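Local coordinates for toxin protein (Yersinia entomophaga, PDB 6AQK) that probably acts as an ADP-ribosyltransferase, transferring ADP-ribose from NAD+ onto a target molecule as the C-terminal toxin domain of RHS2, at residues Asp46-Met51 with Asp75-Val80. Sequence-based numbering, arbitrary orientation.
Sequences DSIIDM and DKFIEV. With PT (platinum (II) ion), chain D.
In the N-terminal helical part of the chain, the loop leading into helix 51-63 packs against helix 74-90 through one aromatic ring, that of Phe-77, which meets Ile-48 and Met-51. The ring reaches out from its helix with CG anti to the backbone N (chi1 175°), and its far end meets the loop. There Ile-48 approaches from the opposite direction, its CD1 at the ring edge, 3.7 Å from CZ of Phe-77. A branched aliphatic side chain suits this place, since the same isoleucine also touches Phe-33 and Leu-37 of helix 27-39 and Phe-54 of helix 51-63. Met-51 comes over one face instead: its CG stands 4.1 Å above the ring plane, displaced toward the rim, and is 4.2 Å from CE2 of Phe-77. Its SD lies 5.3 Å from the ring centroid and 41° off the normal, an oblique Met-aromatic contact. A long, unbranched thioether can lay its methylene over the rim and still offer its sulfur to a metal: SD binds a platinum ion at 2.1 Å. His-74, on the same helix as Phe-77, supplies ND1 as the second protein ligand. The ion was most likely introduced for crystallography and marks where a soft thioether and an imidazole nitrogen lie close together. Beside Met-51, Asp-50 takes the N-cap position and accepts a bond from the backbone N of Asn-53 through OD1. Ile-55 and Trp-58 also touch Phe-77, as part of the apolar packing among helices 27-39, 51-63 and 74-90, in which an aromatic side chain joins a helix to an interhelical loop.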
ATOM      1  N   ASP A  46      -8.099  16.316  -3.716  1.00 36.48           N
ATOM      2  CA  ASP A  46      -8.409  17.728  -4.072  1.00 48.82           C
ATOM      3  C   ASP A  46      -9.875  18.146  -3.939  1.00 55.34           C
ATOM      4  O   ASP A  46     -10.149  19.294  -3.982  1.00 47.82           O
ATOM      5  CB  ASP A  46      -7.868  18.072  -5.453  1.00 52.50           C
ATOM      6  CG  ASP A  46      -6.385  18.389  -5.414  1.00 55.41           C
ATOM      7  OD1 ASP A  46      -5.895  18.843  -4.356  1.00 61.69           O
ATOM      8  OD2 ASP A  46      -5.683  18.159  -6.406  1.00 57.95           O
ATOM      9  N   SER A  47     -10.800  17.228  -3.702  1.00 57.93           N
ATOM     10  CA  SER A  47     -12.210  17.572  -3.683  1.00 56.66           C
ATOM     11  C   SER A  47     -12.788  17.258  -2.316  1.00 46.31           C
ATOM     12  O   SER A  47     -13.687  16.453  -2.211  1.00 58.66           O
ATOM     13  CB  SER A  47     -12.925  16.774  -4.804  1.00 58.72           C
ATOM     14  OG  SER A  47     -13.156  15.409  -4.424  1.00 60.23           O
ATOM     15  N   ILE A  48     -12.296  17.888  -1.254  1.00 44.54           N
ATOM     16  CA  ILE A  48     -12.799  17.635   0.093  1.00 44.79           C
ATOM     17  C   ILE A  48     -13.729  18.784   0.462  1.00 51.44           C
ATOM     18  O   ILE A  48     -13.265  19.863   0.746  1.00 58.65           O
ATOM     19  CB  ILE A  48     -11.656  17.484   1.131  1.00 43.87           C
ATOM     20  CG1 ILE A  48     -10.778  16.292   0.714  1.00 45.08           C
ATOM     21  CG2 ILE A  48     -12.230  17.348   2.552  1.00 43.85           C
ATOM     22  CD1 ILE A  48      -9.460  16.178   1.429  1.00 46.79           C
ATOM     23  N   ILE A  49     -15.029  18.540   0.506  1.00 56.39           N
ATOM     24  CA  ILE A  49     -16.021  19.634   0.628  1.00 59.84           C
ATOM     25  C   ILE A  49     -16.209  20.045   2.089  1.00 52.27           C
ATOM     26  O   ILE A  49     -16.123  21.216   2.416  1.00 54.64           O
ATOM     27  CB  ILE A  49     -17.354  19.240  -0.063  1.00 67.37           C
ATOM     28  CG1 ILE A  49     -17.092  18.874  -1.543  1.00 70.68           C
ATOM     29  CG2 ILE A  49     -18.406  20.342   0.040  1.00 70.02           C
ATOM     30  CD1 ILE A  49     -16.291  19.887  -2.356  1.00 69.33           C
ATOM     31  N   ASP A  50     -16.392  19.070   2.964  1.00 49.91           N
ATOM     32  CA  ASP A  50     -16.519  19.305   4.401  1.00 54.86           C
ATOM     33  C   ASP A  50     -15.156  19.171   5.129  1.00 52.07           C
ATOM     34  O   ASP A  50     -14.927  18.157   5.803  1.00 42.19           O
ATOM     35  CB  ASP A  50     -17.569  18.327   4.983  1.00 53.75           C
ATOM     36  CG  ASP A  50     -18.003  18.675   6.407  1.00 53.55           C
ATOM     37  OD1 ASP A  50     -17.396  19.576   7.042  1.00 49.79           O
ATOM     38  OD2 ASP A  50     -18.964  18.014   6.890  1.00 62.12           O
ATOM     39  N   MET A  51     -14.323  20.223   5.004  1.00 45.57           N
ATOM     40  CA  MET A  51     -13.014  20.418   5.727  1.00 50.70           C
ATOM     41  C   MET A  51     -13.116  19.996   7.206  1.00 50.04           C
ATOM     42  O   MET A  51     -12.285  19.251   7.757  1.00 44.36           O
ATOM     43  CB  MET A  51     -12.564  21.926   5.657  1.00 52.29           C
ATOM     44  CG  MET A  51     -11.066  22.251   5.431  1.00 61.32           C
ATOM     45  SD  MET A  51     -10.580  23.999   4.946  1.00 54.56           S
ATOM     46  CE  MET A  51     -11.399  24.018   3.334  1.00 58.90           C
ATOM     47  N   ASP A  75      -3.884  24.148   9.052  1.00 50.65           N
ATOM     48  CA  ASP A  75      -2.537  24.328   8.422  1.00 48.14           C
ATOM     49  C   ASP A  75      -1.911  22.996   7.978  1.00 40.22           C
ATOM     50  O   ASP A  75      -1.289  22.902   6.908  1.00 40.43           O
ATOM     51  CB  ASP A  75      -1.505  24.993   9.357  1.00 45.05           C
ATOM     52  CG  ASP A  75      -1.873  26.434   9.718  1.00 59.60           C
ATOM     53  OD1 ASP A  75      -2.615  27.081   8.951  1.00 56.87           O
ATOM     54  OD2 ASP A  75      -1.423  26.909  10.782  1.00 62.16           O
ATOM     55  N   LYS A  76      -2.027  21.986   8.819  1.00 39.61           N
ATOM     56  CA  LYS A  76      -1.427  20.743   8.478  1.00 37.66           C
ATOM     57  C   LYS A  76      -2.256  20.134   7.332  1.00 38.16           C
ATOM     58  O   LYS A  76      -1.697  19.517   6.392  1.00 35.05           O
ATOM     59  CB  LYS A  76      -1.309  19.874   9.713  1.00 40.58           C
ATOM     60  CG  LYS A  76      -0.346  18.735   9.609  1.00 44.18           C
ATOM     61  CD  LYS A  76       1.060  19.244   9.571  1.00 49.21           C
ATOM     62  CE  LYS A  76       2.034  18.091   9.555  1.00 49.56           C
ATOM     63  NZ  LYS A  76       3.435  18.578   9.625  1.00 47.35           N
ATOM     64  N   PHE A  77      -3.574  20.405   7.351  1.00 37.80           N
ATOM     65  CA  PHE A  77      -4.468  19.938   6.288  1.00 39.26           C
ATOM     66  C   PHE A  77      -3.989  20.480   4.962  1.00 40.17           C
ATOM     67  O   PHE A  77      -3.872  19.749   3.976  1.00 35.80           O
ATOM     68  CB  PHE A  77      -5.945  20.354   6.535  1.00 43.72           C
ATOM     69  CG  PHE A  77      -6.867  19.979   5.396  1.00 41.46           C
ATOM     70  CD1 PHE A  77      -7.398  18.712   5.313  1.00 42.43           C
ATOM     71  CD2 PHE A  77      -7.146  20.879   4.385  1.00 46.30           C
ATOM     72  CE1 PHE A  77      -8.193  18.335   4.221  1.00 46.49           C
ATOM     73  CE2 PHE A  77      -7.934  20.525   3.304  1.00 47.41           C
ATOM     74  CZ  PHE A  77      -8.462  19.245   3.219  1.00 46.47           C
ATOM     75  N   ILE A  78      -3.738  21.787   4.923  1.00 41.75           N
ATOM     76  CA  ILE A  78      -3.302  22.427   3.673  1.00 42.33           C
ATOM     77  C   ILE A  78      -1.948  21.920   3.216  1.00 38.09           C
ATOM     78  O   ILE A  78      -1.762  21.679   2.024  1.00 38.29           O
ATOM     79  CB  ILE A  78      -3.341  23.976   3.773  1.00 42.29           C
ATOM     80  CG1 ILE A  78      -4.794  24.450   3.961  1.00 43.37           C
ATOM     81  CG2 ILE A  78      -2.750  24.603   2.507  1.00 45.40           C
ATOM     82  CD1 ILE A  78      -5.733  24.145   2.797  1.00 47.89           C
ATOM     83  N   GLU A  79      -1.032  21.720   4.164  1.00 34.53           N
ATOM     84  CA  GLU A  79       0.289  21.225   3.817  1.00 38.84           C
ATOM     85  C   GLU A  79       0.238  19.812   3.151  1.00 32.05           C
ATOM     86  O   GLU A  79       0.879  19.573   2.088  1.00 33.52           O
ATOM     87  CB  GLU A  79       1.171  21.266   5.041  1.00 41.68           C
ATOM     88  CG  GLU A  79       2.626  20.809   4.881  1.00 44.72           C
ATOM     89  CD  GLU A  79       3.266  20.490   6.237  1.00 56.19           C
ATOM     90  OE1 GLU A  79       2.820  20.984   7.287  1.00 63.57           O
ATOM     91  OE2 GLU A  79       4.234  19.722   6.277  1.00 63.83           O
ATOM     92  N   VAL A  80      -0.499  18.907   3.790  1.00 35.45           N
ATOM     93  CA  VAL A  80      -0.601  17.525   3.349  1.00 32.30           C
ATOM     94  C   VAL A  80      -1.290  17.467   1.975  1.00 31.53           C
ATOM     95  O   VAL A  80      -0.805  16.825   1.070  1.00 30.38           O
ATOM     96  CB  VAL A  80      -1.234  16.629   4.407  1.00 36.22           C
ATOM     97  CG1 VAL A  80      -1.539  15.232   3.780  1.00 35.14           C
ATOM     98  CG2 VAL A  80      -0.342  16.561   5.662  1.00 36.56           C
TER
HETATM   99 PT    PT D1003      -9.838  24.455   6.906  1.00 95.41          PT